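Microcin B17-processing protein McbC (Escherichia coli str. K-12 substr. MG1655, PDB 6GRH) is an FMN-binding oxidoreductase of the nitroreductase family, needed to process the inactive microcin B17 precursor into the active peptide. Local coordinates at residues I87-N93 with R181-H186; I228-N232 with F261-V265; C134-E138 with T167-Y171; K102-F108 with N220-A225. One frame throughout, in Å; residues are numbered along the deposited sequence.

All four contacts lie in the nitroreductase domain, around its antiparallel sheet. Contact 1 reaches the flavin directly, through R181. Contact 2 pairs the edge strand 231-235 with strand 254-263; the side chain of N232 is about 7 Å from FMN. Contacts 1 and 2 have centres about 9 Å apart and join through C90 N and D264 O, 2.9 Å apart. Contacts 3 and 4 lie against opposite faces of the sheet, their centres about 21 Å apart. Contact 3 touches contact 1 through Y171 and G183 and through S137 and D91. Contact 4 touches contact 2 through the ring of F262, which L103 and A225 meet, and also adjoins the second subunit.

Contact 1. Residues I87-N93 with R181-H186; sequences INFCDKN and RLGKPH. With FMN (flavin mononucleotide), chain O.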
loop_
_atom_site.group_PDB
_atom_site.type_symbol
_atom_site.label_atom_id
_atom_site.label_comp_id
_atom_site.label_asym_id
_atom_site.label_seq_id
_atom_site.Cartn_x
_atom_site.Cartn_y
_atom_site.Cartn_z
ATOM N N ILE D 87 3.041 -1.137 37.829
ATOM C CA ILE D 87 3.309 0.239 37.400
ATOM C C ILE D 87 4.002 0.887 38.587
ATOM O O ILE D 87 3.874 0.383 39.717
ATOM C CB ILE D 87 1.998 0.968 36.961
ATOM C CG1 ILE D 87 2.266 2.217 36.110
ATOM C CG2 ILE D 87 1.134 1.324 38.168
ATOM C CD1 ILE D 87 2.947 1.973 34.771
ATOM N N ASN D 88 4.731 1.975 38.342
ATOM C CA ASN D 88 5.593 2.592 39.355
ATOM C C ASN D 88 6.524 1.514 39.948
ATOM O O ASN D 88 6.593 1.350 41.166
ATOM C CB ASN D 88 4.788 3.272 40.487
ATOM C CG ASN D 88 3.804 4.343 39.999
ATOM O OD1 ASN D 88 3.840 4.813 38.861
ATOM N ND2 ASN D 88 2.920 4.746 40.896
ATOM N N PHE D 89 7.208 0.768 39.070
ATOM C CA PHE D 89 8.101 -0.334 39.485
ATOM C C PHE D 89 9.225 0.216 40.371
ATOM O O PHE D 89 9.659 1.356 40.193
ATOM C CB PHE D 89 8.732 -1.056 38.283
ATOM C CG PHE D 89 7.806 -1.963 37.538
ATOM C CD1 PHE D 89 7.051 -1.486 36.456
ATOM C CD2 PHE D 89 7.712 -3.313 37.867
ATOM C CE1 PHE D 89 6.223 -2.335 35.727
ATOM C CE2 PHE D 89 6.875 -4.160 37.143
ATOM C CZ PHE D 89 6.138 -3.677 36.065
ATOM N N CYS D 90 9.679 -0.594 41.318
ATOM C CA CYS D 90 10.727 -0.201 42.253
ATOM C C CYS D 90 11.765 -1.311 42.315
ATOM O O CYS D 90 11.410 -2.479 42.496
ATOM C CB CYS D 90 10.109 0.015 43.628
ATOM S SG CYS D 90 11.334 0.247 44.927
ATOM N N ASP D 91 13.044 -0.958 42.164
ATOM C CA ASP D 91 14.106 -1.970 42.073
ATOM C C ASP D 91 15.004 -2.034 43.313
ATOM O O ASP D 91 16.137 -2.496 43.217
ATOM C CB ASP D 91 14.947 -1.763 40.793
ATOM C CG ASP D 91 15.766 -0.472 40.831
ATOM O OD1 ASP D 91 15.414 0.421 41.592
ATOM O OD2 ASP D 91 16.738 -0.338 40.080
ATOM N N LYS D 92 14.500 -1.606 44.471
ATOM C CA LYS D 92 15.306 -1.539 45.701
ATOM C C LYS D 92 15.862 -2.901 46.160
ATOM O O LYS D 92 16.960 -2.971 46.715
ATOM C CB LYS D 92 14.496 -0.907 46.849
ATOM N N ASN D 93 15.100 -3.969 45.946
ATOM C CA ASN D 93 15.525 -5.323 46.310
ATOM C C ASN D 93 16.270 -5.998 45.168
ATOM O O ASN D 93 15.937 -5.793 43.999
ATOM C CB ASN D 93 14.313 -6.155 46.730
ATOM C CG ASN D 93 13.601 -5.574 47.944
ATOM O OD1 ASN D 93 14.208 -4.913 48.772
ATOM N ND2 ASN D 93 12.307 -5.810 48.041
ATOM N N ARG D 181 6.283 7.459 34.946
ATOM C CA ARG D 181 5.160 6.667 35.436
ATOM C C ARG D 181 5.553 5.181 35.550
ATOM O O ARG D 181 5.155 4.495 36.490
ATOM C CB ARG D 181 3.937 6.871 34.523
ATOM C CG ARG D 181 2.824 5.859 34.677
ATOM C CD ARG D 181 1.521 6.298 34.029
ATOM N NE ARG D 181 0.641 5.138 34.012
ATOM C CZ ARG D 181 0.693 4.151 33.128
ATOM N NH1 ARG D 181 1.562 4.173 32.119
ATOM N NH2 ARG D 181 -0.129 3.115 33.259
ATOM N N LEU D 182 6.347 4.697 34.596
ATOM C CA LEU D 182 6.805 3.300 34.621
ATOM C C LEU D 182 7.601 2.955 35.857
ATOM O O LEU D 182 7.420 1.877 36.402
ATOM C CB LEU D 182 7.634 2.950 33.380
ATOM C CG LEU D 182 8.112 1.501 33.274
ATOM C CD1 LEU D 182 6.931 0.559 33.075
ATOM C CD2 LEU D 182 9.110 1.362 32.139
ATOM N N GLY D 183 8.485 3.855 36.270
ATOM C CA GLY D 183 9.356 3.645 37.421
ATOM C C GLY D 183 10.593 2.874 36.996
ATOM O O GLY D 183 11.138 3.121 35.913
ATOM N N LYS D 184 11.011 1.916 37.822
ATOM C CA LYS D 184 12.253 1.199 37.623
ATOM C C LYS D 184 12.049 -0.314 37.693
ATOM O O LYS D 184 12.194 -0.921 38.745
ATOM C CB LYS D 184 13.295 1.689 38.617
ATOM C CG LYS D 184 13.726 3.118 38.326
ATOM C CD LYS D 184 14.984 3.486 39.080
ATOM C CE LYS D 184 14.679 3.888 40.507
ATOM N NZ LYS D 184 14.097 5.264 40.570
ATOM N N PRO D 185 11.674 -0.926 36.555
ATOM C CA PRO D 185 11.629 -2.379 36.458
ATOM C C PRO D 185 13.027 -3.005 36.533
ATOM O O PRO D 185 14.015 -2.353 36.207
ATOM C CB PRO D 185 10.974 -2.637 35.098
ATOM C CG PRO D 185 10.711 -1.314 34.479
ATOM C CD PRO D 185 11.390 -0.262 35.280
ATOM N N HIS D 186 13.098 -4.269 36.947
ATOM C CA HIS D 186 14.356 -5.015 36.979
ATOM C C HIS D 186 14.814 -5.464 35.598
ATOM O O HIS D 186 16.002 -5.442 35.294
ATOM C CB HIS D 186 14.247 -6.241 37.891
ATOM C CG HIS D 186 14.313 -5.916 39.353
ATOM N ND1 HIS D 186 13.190 -5.658 40.113
ATOM C CD2 HIS D 186 15.366 -5.815 40.193
ATOM C CE1 HIS D 186 13.552 -5.425 41.362
ATOM N NE2 HIS D 186 14.868 -5.503 41.436
HETATM N N1 FMN O . 0.161 -0.035 29.622
HETATM C C2 FMN O . 0.822 1.152 29.652
HETATM O O2 FMN O . 0.795 1.796 30.716
HETATM N N3 FMN O . 1.491 1.639 28.579
HETATM C C4 FMN O . 1.556 0.967 27.405
HETATM O O4 FMN O . 2.185 1.423 26.426
HETATM C C4A FMN O . 0.847 -0.331 27.287
HETATM N N5 FMN O . 0.848 -1.060 26.146
HETATM C C5A FMN O . 0.200 -2.253 26.080
HETATM C C6 FMN O . 0.237 -2.979 24.893
HETATM C C7 FMN O . -0.414 -4.204 24.778
HETATM C C7M FMN O . -0.360 -4.966 23.476
HETATM C C8 FMN O . -1.150 -4.759 25.944
HETATM C C8M FMN O . -1.853 -6.082 25.833
HETATM C C9 FMN O . -1.191 -4.045 27.143
HETATM C C9A FMN O . -0.540 -2.800 27.265
HETATM N N10 FMN O . -0.556 -2.042 28.471
HETATM C C10 FMN O . 0.131 -0.803 28.501
HETATM C "C1'" FMN O . -1.248 -2.502 29.681
HETATM C "C2'" FMN O . -2.720 -2.165 29.591
HETATM O "O2'" FMN O . -2.890 -0.740 29.715
HETATM C "C3'" FMN O . -3.495 -2.950 30.655
HETATM O "O3'" FMN O . -3.447 -4.351 30.355
HETATM C "C4'" FMN O . -4.954 -2.519 30.772
HETATM O "O4'" FMN O . -5.011 -1.153 31.186
HETATM C "C5'" FMN O . -5.756 -3.336 31.782
HETATM O "O5'" FMN O . -5.129 -3.246 33.060
HETATM P P FMN O . -4.637 -4.559 33.835
HETATM O O1P FMN O . -3.605 -5.225 32.955
HETATM O O2P FMN O . -4.035 -3.996 35.108
HETATM O O3P FMN O . -5.920 -5.308 34.019
HETATM O O HOH W 1 11.187 -3.567 39.720
#
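In the flavin site, I87 lies on R181. I87 CD1 sits over the centre of one face of the R181 guanidinium, 3.5 Å from CZ. With I87 CG1 anti to the backbone N (chi1 -162°), the chain end points over that flat group. R181 is extended from CG to NE and meets the flavin with its edge. NH1 and NH2 both donate to FMN O2, NH1 at 2.9 Å, so two bonds grip one carbonyl oxygen and fix the turn of the guanidinium. D178 makes a salt bridge with NH1. The positive charge at O2 would probably favour electron density moving toward that end of the ring.

Beyond the pocket the backbones meet in a single bridge, F89 with G183. F89 N donates to L182 O at 2.9 Å, and K184 N donates to F89 O at 2.8 Å. Between them G183 takes a positive phi just after the helix. P185 CB lies over one face of the F89 ring, offset toward its rim, while L182 O lies at the ring edge. Further along, D91 CB makes a CH-pi contact over the face of the H186 ring, 4.0 Å from the centroid. H186 NE2 donates to N93 O at 2.8 Å, nearly in line with the carbonyl. One water links K184 O to C90 O, the latter bond weak.

L182 and P185 also pack on F261 of strand 254-263, and I87 on R233 of strand 231-235. Y171 of helix 167-175 covers P185, and its hydroxyl bonds to G183 O.

Contact 2. Residues I228-N232 with F261-V265; sequences IGLKN and FFGDV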
loop_
_atom_site.group_PDB
_atom_site.type_symbol
_atom_site.label_atom_id
_atom_site.label_comp_id
_atom_site.label_asym_id
_atom_site.label_seq_id
_atom_site.Cartn_x
_atom_site.Cartn_y
_atom_site.Cartn_z
ATOM N N ILE D 228 5.100 -16.694 40.215
ATOM C CA ILE D 228 6.406 -16.588 40.883
ATOM C C ILE D 228 6.609 -15.272 41.633
ATOM O O ILE D 228 7.718 -14.994 42.091
ATOM C CB ILE D 228 7.603 -16.899 39.930
ATOM C CG1 ILE D 228 7.744 -15.866 38.798
ATOM C CG2 ILE D 228 7.460 -18.297 39.338
ATOM C CD1 ILE D 228 9.032 -16.024 38.016
ATOM N N GLY D 229 5.546 -14.483 41.785
ATOM C CA GLY D 229 5.606 -13.258 42.573
ATOM C C GLY D 229 6.277 -12.061 41.914
ATOM O O GLY D 229 6.766 -11.179 42.626
ATOM N N LEU D 230 6.329 -12.035 40.575
ATOM C CA LEU D 230 6.787 -10.865 39.835
ATOM C C LEU D 230 5.567 -10.088 39.370
ATOM O O LEU D 230 4.515 -10.673 39.118
ATOM C CB LEU D 230 7.589 -11.247 38.589
ATOM C CG LEU D 230 9.047 -11.631 38.701
ATOM C CD1 LEU D 230 9.539 -12.026 37.319
ATOM C CD2 LEU D 230 9.887 -10.498 39.267
ATOM N N LYS D 231 5.712 -8.774 39.256
ATOM C CA LYS D 231 4.695 -7.954 38.612
ATOM C C LYS D 231 5.181 -7.735 37.201
ATOM O O LYS D 231 6.380 -7.808 36.949
ATOM C CB LYS D 231 4.524 -6.618 39.330
ATOM C CG LYS D 231 4.050 -6.754 40.761
ATOM C CD LYS D 231 2.636 -7.309 40.850
ATOM C CE LYS D 231 2.067 -7.075 42.244
ATOM N NZ LYS D 231 2.939 -7.685 43.268
ATOM N N ASN D 232 4.256 -7.476 36.286
ATOM C CA ASN D 232 4.625 -7.276 34.888
ATOM C C ASN D 232 3.674 -6.320 34.199
ATOM O O ASN D 232 2.521 -6.157 34.624
ATOM C CB ASN D 232 4.639 -8.614 34.140
ATOM C CG ASN D 232 3.266 -8.998 33.632
ATOM O OD1 ASN D 232 2.910 -8.656 32.516
ATOM N ND2 ASN D 232 2.448 -9.592 34.494
ATOM N N PHE D 261 7.686 -5.493 30.711
ATOM C CA PHE D 261 8.498 -5.143 31.881
ATOM C C PHE D 261 8.170 -6.048 33.050
ATOM O O PHE D 261 7.024 -6.455 33.204
ATOM C CB PHE D 261 8.242 -3.687 32.279
ATOM C CG PHE D 261 8.809 -2.693 31.309
ATOM C CD1 PHE D 261 10.185 -2.558 31.171
ATOM C CD2 PHE D 261 7.985 -1.902 30.536
ATOM C CE1 PHE D 261 10.719 -1.652 30.287
ATOM C CE2 PHE D 261 8.517 -0.979 29.657
ATOM C CZ PHE D 261 9.885 -0.862 29.517
ATOM N N PHE D 262 9.185 -6.353 33.861
ATOM C CA PHE D 262 9.025 -7.199 35.038
ATOM C C PHE D 262 9.738 -6.595 36.217
ATOM O O PHE D 262 10.812 -5.990 36.070
ATOM C CB PHE D 262 9.598 -8.596 34.807
ATOM C CG PHE D 262 8.888 -9.365 33.744
ATOM C CD1 PHE D 262 9.252 -9.218 32.408
ATOM C CD2 PHE D 262 7.825 -10.202 34.068
ATOM C CE1 PHE D 262 8.601 -9.921 31.420
ATOM C CE2 PHE D 262 7.158 -10.901 33.075
ATOM C CZ PHE D 262 7.543 -10.762 31.752
ATOM N N GLY D 263 9.170 -6.818 37.394
ATOM C CA GLY D 263 9.743 -6.292 38.609
ATOM C C GLY D 263 8.856 -6.355 39.834
ATOM O O GLY D 263 7.936 -7.178 39.915
ATOM N N ASP D 264 9.176 -5.482 40.791
ATOM C CA ASP D 264 8.430 -5.333 42.054
ATOM C C ASP D 264 7.683 -3.999 42.077
ATOM O O ASP D 264 8.087 -3.027 41.415
ATOM C CB ASP D 264 9.377 -5.379 43.255
ATOM C CG ASP D 264 10.261 -6.621 43.271
ATOM O OD1 ASP D 264 9.789 -7.697 42.820
ATOM O OD2 ASP D 264 11.423 -6.509 43.730
ATOM N N VAL D 265 6.593 -3.965 42.839
ATOM C CA VAL D 265 5.855 -2.734 43.108
ATOM C C VAL D 265 5.693 -2.629 44.633
ATOM O O VAL D 265 4.979 -3.449 45.213
ATOM C CB VAL D 265 4.476 -2.745 42.404
ATOM C CG1 VAL D 265 3.643 -1.533 42.805
ATOM C CG2 VAL D 265 4.640 -2.788 40.888
HETATM O O HOH W 2 5.793 -6.372 44.022
#
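The ring of F262 meets N232 and L230 obliquely. N232 CB comes 3.6 Å from F262 CD2 and equally close to CE2, against that side of the ring. L230 CD1 is 4.1 Å from the same F262 CD2, the two side chains crossing at about a right angle. F262 is also stacked with F187 of strand 187-194. The second flat group, the N232 amide, has CG set between the backbone N and the carbonyl carbon (chi1 85°). This turns the amide away from the F262 ring, and OD1 accepts a hydrogen bond from Q260. The ring of F261 leads away from segment 228-232 and meets W235 edge to face.

The backbones form the antiparallel end of two neighbouring sheet strands, 231-235 at the edge and 254-263 inside. K231 and G263 are a hydrogen-bonded pair. K231 N donates to G263 O at 2.8 Å, and G263 N to K231 O at 3.0 Å. N232 and F262 are the next, non-hydrogen-bonded pair. Here N232 CA makes a CA-H...O contact of 3.0 Å with F261 O.

K231 projects from the sheet face opposite to N232 and F262. Its turns at chi2 (-66°) and chi4 bend the chain so that it crosses V265 at about a right angle. K231 CG touches V265 CG2 at 4.0 Å, and one water accepts from both K231 NZ and V265 N. On the N232 and F262 side, V222, D226, A221 and A225 of helix 204-227 cover the strands. L103 of helix 97-108 also packs on F262.

Contact 3. Residues C134-E138 with T167-Y171; sequences CRLSE and TQSLY
L170 overlaps the end of strand 129-135 with both of its methyl groups. L170 CD2 touches C134 SG at 3.8 Å, and L170 CD1 lies 3.6 Å from R135 O. L136 crosses L170 at about a right angle. L136 CG is anti to the carbonyl carbon (chi1 -59°), which brings CD2 up against L170 CB at 3.8 Å and beside the backbone N of Y171. The leucine and cysteine side chains pack the strand end against the first turn of the helix.

The polar part lies at the helix start. T167 is modelled in two conformers; in one of them OG1 donates to R135 O at 2.9 Å, coming from above the carbonyl plane, a bond left less certain by the second conformer. In the same conformer T167 CB also sits 3.4 Å from E138 OE2, the two side chains passing in opposite directions. One water donates to E138 OE2 at 2.7 Å and accepts from T167 N, so it joins the carboxylate to the first turn. The amino end of the helix would probably favour the negative charge of E138. The other oxygen, E138 OE1, forms a salt bridge with R135 NH2 at 3.2 Å. R135 holds it at the edge of its guanidinium, but meets the carboxylate from above its plane. N148 and the backbone O of T140 bind the same guanidinium group and further fix its position.

Helix 167-175 covers the sheet here, with L174 also on C134 and L136. C134 packs on V190 and L136 on A188, both of strand 187-194. Through their backbones R135 pairs with N148 and L136 with H186.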
loop_
_atom_site.group_PDB
_atom_site.type_symbol
_atom_site.label_atom_id
_atom_site.label_comp_id
_atom_site.label_asym_id
_atom_site.label_seq_id
_atom_site.Cartn_x
_atom_site.Cartn_y
_atom_site.Cartn_z
ATOM N N CYS D 134 16.331 -8.098 28.453
ATOM C CA CYS D 134 17.035 -6.833 28.687
ATOM C C CYS D 134 17.157 -6.574 30.177
ATOM O O CYS D 134 16.145 -6.492 30.872
ATOM C CB CYS D 134 16.289 -5.675 27.998
ATOM S SG CYS D 134 16.356 -5.751 26.188
ATOM N N ARG D 135 18.396 -6.452 30.670
ATOM C CA ARG D 135 18.663 -6.191 32.086
ATOM C C ARG D 135 18.644 -4.672 32.300
ATOM O O ARG D 135 19.379 -3.957 31.634
ATOM C CB ARG D 135 20.017 -6.780 32.480
ATOM C CG ARG D 135 20.468 -6.458 33.888
ATOM C CD ARG D 135 21.667 -7.316 34.277
ATOM N NE ARG D 135 22.206 -6.929 35.569
ATOM C CZ ARG D 135 23.067 -5.925 35.783
ATOM N NH1 ARG D 135 23.523 -5.160 34.788
ATOM N NH2 ARG D 135 23.473 -5.684 37.019
ATOM N N LEU D 136 17.810 -4.197 33.221
ATOM C CA LEU D 136 17.479 -2.762 33.331
ATOM C C LEU D 136 17.840 -2.080 34.634
ATOM O O LEU D 136 17.665 -0.858 34.741
ATOM C CB LEU D 136 15.981 -2.549 33.124
ATOM C CG LEU D 136 15.405 -3.007 31.790
ATOM C CD1 LEU D 136 13.923 -2.713 31.762
ATOM C CD2 LEU D 136 16.123 -2.301 30.662
ATOM N N SER D 137 18.298 -2.847 35.620
ATOM C CA SER D 137 18.708 -2.292 36.910
ATOM C C SER D 137 20.008 -2.942 37.335
ATOM O O SER D 137 20.195 -4.144 37.129
ATOM C CB SER D 137 17.639 -2.589 37.958
ATOM O OG SER D 137 18.131 -2.396 39.279
ATOM N N GLU D 138 20.882 -2.163 37.983
ATOM C CA GLU D 138 22.067 -2.738 38.612
ATOM C C GLU D 138 21.723 -3.586 39.841
ATOM O O GLU D 138 22.586 -4.295 40.335
ATOM C CB GLU D 138 23.112 -1.659 38.950
ATOM C CG GLU D 138 23.633 -0.899 37.719
ATOM C CD GLU D 138 24.213 -1.783 36.594
ATOM O OE1 GLU D 138 24.890 -2.816 36.873
ATOM O OE2 GLU D 138 24.004 -1.423 35.411
ATOM N N THR D 167 22.834 -0.318 31.242
ATOM C CA THR D 167 21.468 -0.497 31.700
ATOM C C THR D 167 20.594 0.761 31.482
ATOM O O THR D 167 19.404 0.652 31.167
ATOM C CB THR D 167 21.499 -0.936 33.177
ATOM O OG1 THR D 167 20.627 -2.056 33.364
ATOM C CG2 THR D 167 21.142 0.209 34.124
ATOM N N GLN D 168 21.200 1.942 31.611
ATOM C CA GLN D 168 20.498 3.237 31.379
ATOM C C GLN D 168 20.062 3.473 29.923
ATOM O O GLN D 168 18.948 3.946 29.676
ATOM C CB GLN D 168 21.349 4.408 31.857
ATOM C CG GLN D 168 21.637 4.384 33.363
ATOM C CD GLN D 168 22.917 3.632 33.767
ATOM O OE1 GLN D 168 23.590 2.979 32.945
ATOM N NE2 GLN D 168 23.256 3.725 35.049
ATOM N N SER D 169 20.924 3.135 28.961
ATOM C CA SER D 169 20.569 3.236 27.527
ATOM C C SER D 169 19.410 2.324 27.157
ATOM O O SER D 169 18.521 2.717 26.404
ATOM C CB SER D 169 21.747 2.863 26.625
ATOM O OG SER D 169 22.851 3.705 26.861
ATOM N N LEU D 170 19.443 1.091 27.659
ATOM C CA LEU D 170 18.376 0.145 27.404
ATOM C C LEU D 170 17.077 0.613 27.972
ATOM O O LEU D 170 16.059 0.496 27.318
ATOM C CB LEU D 170 18.643 -1.234 28.016
ATOM C CG LEU D 170 19.381 -2.256 27.193
ATOM C CD1 LEU D 170 19.668 -3.466 28.071
ATOM C CD2 LEU D 170 18.582 -2.636 25.950
ATOM N N TYR D 171 17.116 1.055 29.229
ATOM C CA TYR D 171 15.939 1.584 29.909
ATOM C C TYR D 171 15.337 2.770 29.141
ATOM O O TYR D 171 14.130 2.817 28.911
ATOM C CB TYR D 171 16.273 2.015 31.340
ATOM C CG TYR D 171 15.112 2.664 32.040
ATOM C CD1 TYR D 171 14.989 4.051 32.090
ATOM C CD2 TYR D 171 14.103 1.895 32.608
ATOM C CE1 TYR D 171 13.908 4.652 32.720
ATOM C CE2 TYR D 171 13.027 2.497 33.251
ATOM C CZ TYR D 171 12.940 3.869 33.304
ATOM O OH TYR D 171 11.852 4.452 33.906
HETATM O O HOH W 3 25.150 -0.751 33.022
#

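Contact 4. Residues K102-F108 with N220-A225; sequences KLLVNAF and NAVLVA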
loop_
_atom_site.group_PDB
_atom_site.type_symbol
_atom_site.label_atom_id
_atom_site.label_comp_id
_atom_site.label_asym_id
_atom_site.label_seq_id
_atom_site.Cartn_x
_atom_site.Cartn_y
_atom_site.Cartn_z
ATOM N N LYS D 102 13.541 -19.050 35.942
ATOM C CA LYS D 102 12.232 -19.639 36.189
ATOM C C LYS D 102 11.184 -19.086 35.239
ATOM O O LYS D 102 10.353 -19.840 34.720
ATOM C CB LYS D 102 11.749 -19.357 37.609
ATOM C CG LYS D 102 12.164 -20.344 38.649
ATOM C CD LYS D 102 11.330 -20.127 39.900
ATOM C CE LYS D 102 11.983 -20.730 41.124
ATOM N NZ LYS D 102 11.081 -20.521 42.293
ATOM N N LEU D 103 11.192 -17.770 35.044
ATOM C CA LEU D 103 10.250 -17.159 34.098
ATOM C C LEU D 103 10.416 -17.759 32.700
ATOM O O LEU D 103 9.445 -18.176 32.088
ATOM C CB LEU D 103 10.418 -15.639 34.039
ATOM C CG LEU D 103 9.520 -14.904 33.052
ATOM C CD1 LEU D 103 8.057 -15.104 33.418
ATOM C CD2 LEU D 103 9.892 -13.432 33.030
ATOM N N LEU D 104 11.660 -17.806 32.233
ATOM C CA LEU D 104 11.971 -18.145 30.857
ATOM C C LEU D 104 11.612 -19.595 30.525
ATOM O O LEU D 104 10.893 -19.843 29.553
ATOM C CB LEU D 104 13.452 -17.866 30.546
ATOM C CG LEU D 104 13.876 -16.384 30.554
ATOM C CD1 LEU D 104 15.389 -16.277 30.527
ATOM C CD2 LEU D 104 13.274 -15.599 29.403
ATOM N N VAL D 105 12.088 -20.536 31.343
ATOM C CA VAL D 105 11.855 -21.977 31.064
ATOM C C VAL D 105 10.370 -22.352 31.182
ATOM O O VAL D 105 9.851 -23.046 30.331
ATOM C CB VAL D 105 12.747 -22.929 31.891
ATOM C CG1 VAL D 105 14.218 -22.627 31.636
ATOM C CG2 VAL D 105 12.403 -22.909 33.377
ATOM N N ASN D 106 9.669 -21.803 32.173
ATOM C CA ASN D 106 8.231 -22.077 32.306
ATOM C C ASN D 106 7.358 -21.437 31.226
ATOM O O ASN D 106 6.450 -22.087 30.719
ATOM C CB ASN D 106 7.746 -21.686 33.698
ATOM C CG ASN D 106 8.233 -22.650 34.754
ATOM O OD1 ASN D 106 7.690 -23.761 34.893
ATOM N ND2 ASN D 106 9.290 -22.259 35.476
ATOM N N ALA D 107 7.640 -20.178 30.860
ATOM C CA ALA D 107 6.866 -19.493 29.828
ATOM C C ALA D 107 7.084 -20.020 28.423
ATOM O O ALA D 107 6.141 -20.021 27.638
ATOM C CB ALA D 107 7.128 -17.983 29.843
ATOM N N PHE D 108 8.314 -20.427 28.097
ATOM C CA PHE D 108 8.716 -20.632 26.686
ATOM C C PHE D 108 9.274 -22.019 26.329
ATOM O O PHE D 108 9.473 -22.314 25.134
ATOM C CB PHE D 108 9.746 -19.562 26.270
ATOM C CG PHE D 108 9.347 -18.164 26.621
ATOM C CD1 PHE D 108 8.108 -17.654 26.227
ATOM C CD2 PHE D 108 10.202 -17.337 27.335
ATOM C CE1 PHE D 108 7.725 -16.368 26.568
ATOM C CE2 PHE D 108 9.826 -16.045 27.661
ATOM C CZ PHE D 108 8.596 -15.553 27.281
ATOM N N ASN D 220 1.741 -16.390 28.336
ATOM C CA ASN D 220 2.435 -17.379 29.176
ATOM C C ASN D 220 3.318 -16.705 30.227
ATOM O O ASN D 220 3.385 -17.156 31.384
ATOM C CB ASN D 220 3.306 -18.324 28.339
ATOM C CG ASN D 220 2.559 -19.538 27.860
ATOM O OD1 ASN D 220 1.340 -19.605 27.975
ATOM N ND2 ASN D 220 3.296 -20.509 27.293
ATOM N N ALA D 221 4.005 -15.655 29.806
ATOM C CA ALA D 221 4.849 -14.880 30.701
ATOM C C ALA D 221 4.047 -14.149 31.790
ATOM O O ALA D 221 4.467 -14.137 32.931
ATOM C CB ALA D 221 5.731 -13.925 29.925
ATOM N N VAL D 222 2.895 -13.582 31.442
ATOM C CA VAL D 222 1.940 -13.008 32.427
ATOM C C VAL D 222 1.556 -14.038 33.480
ATOM O O VAL D 222 1.617 -13.770 34.693
ATOM C CB VAL D 222 0.651 -12.465 31.755
ATOM C CG1 VAL D 222 -0.419 -12.105 32.781
ATOM C CG2 VAL D 222 0.962 -11.246 30.883
ATOM N N LEU D 223 1.160 -15.213 33.009
ATOM C CA LEU D 223 0.689 -16.277 33.882
ATOM C C LEU D 223 1.826 -16.833 34.753
ATOM O O LEU D 223 1.648 -17.007 35.939
ATOM C CB LEU D 223 -0.002 -17.376 33.078
ATOM C CG LEU D 223 -1.255 -16.953 32.302
ATOM C CD1 LEU D 223 -1.717 -18.099 31.403
ATOM C CD2 LEU D 223 -2.365 -16.471 33.226
ATOM N N VAL D 224 3.001 -17.051 34.172
ATOM C CA VAL D 224 4.144 -17.553 34.930
ATOM C C VAL D 224 4.595 -16.495 35.960
ATOM O O VAL D 224 4.832 -16.826 37.130
ATOM C CB VAL D 224 5.289 -18.000 33.986
ATOM C CG1 VAL D 224 6.564 -18.327 34.752
ATOM C CG2 VAL D 224 4.849 -19.216 33.151
ATOM N N ALA D 225 4.665 -15.234 35.533
ATOM C CA ALA D 225 5.055 -14.115 36.414
ATOM C C ALA D 225 4.151 -13.967 37.642
ATOM O O ALA D 225 4.644 -13.779 38.768
ATOM C CB ALA D 225 5.079 -12.820 35.628
#
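Segments 102-108 and 220-225 are helical, their axes 8.6 Å apart at the closest and their directions 128° apart. V224 sets its two methyl groups against helix 97-108. With CG1 anti to the backbone N (chi1 171°), V224 CG1 meets N106 CB at 3.7 Å and L103 CD1 at 3.8 Å. V224 CG2 lies over the A107 backbone N. L103 CD1 also reaches A221 O at 3.7 Å, and A107 CB packs on the A221 backbone. F108 CZ touches A221 CB. A107 CB and A221 CB lie 4.3 Å apart, small side chains that let the helices come close.

One hydrogen bond joins the helices: N220 ND2 donates to A107 O at 2.9 Å, nearly straight at 162°, with the oxygen in the amide plane. N220 OD1 is bonded to Q219 of the second subunit. N106 ND2 turns back on its own helix to K102 O, 2.7 Å away. N106 OD1 accepts from S79 OG and F78 N of the second subunit, so this amide is held from both ends.

L103, F108 and A221 rest on strand 187-194. The arrangement is typical of the nitroreductase fold, in which helices on the sheet also build the dimer interface.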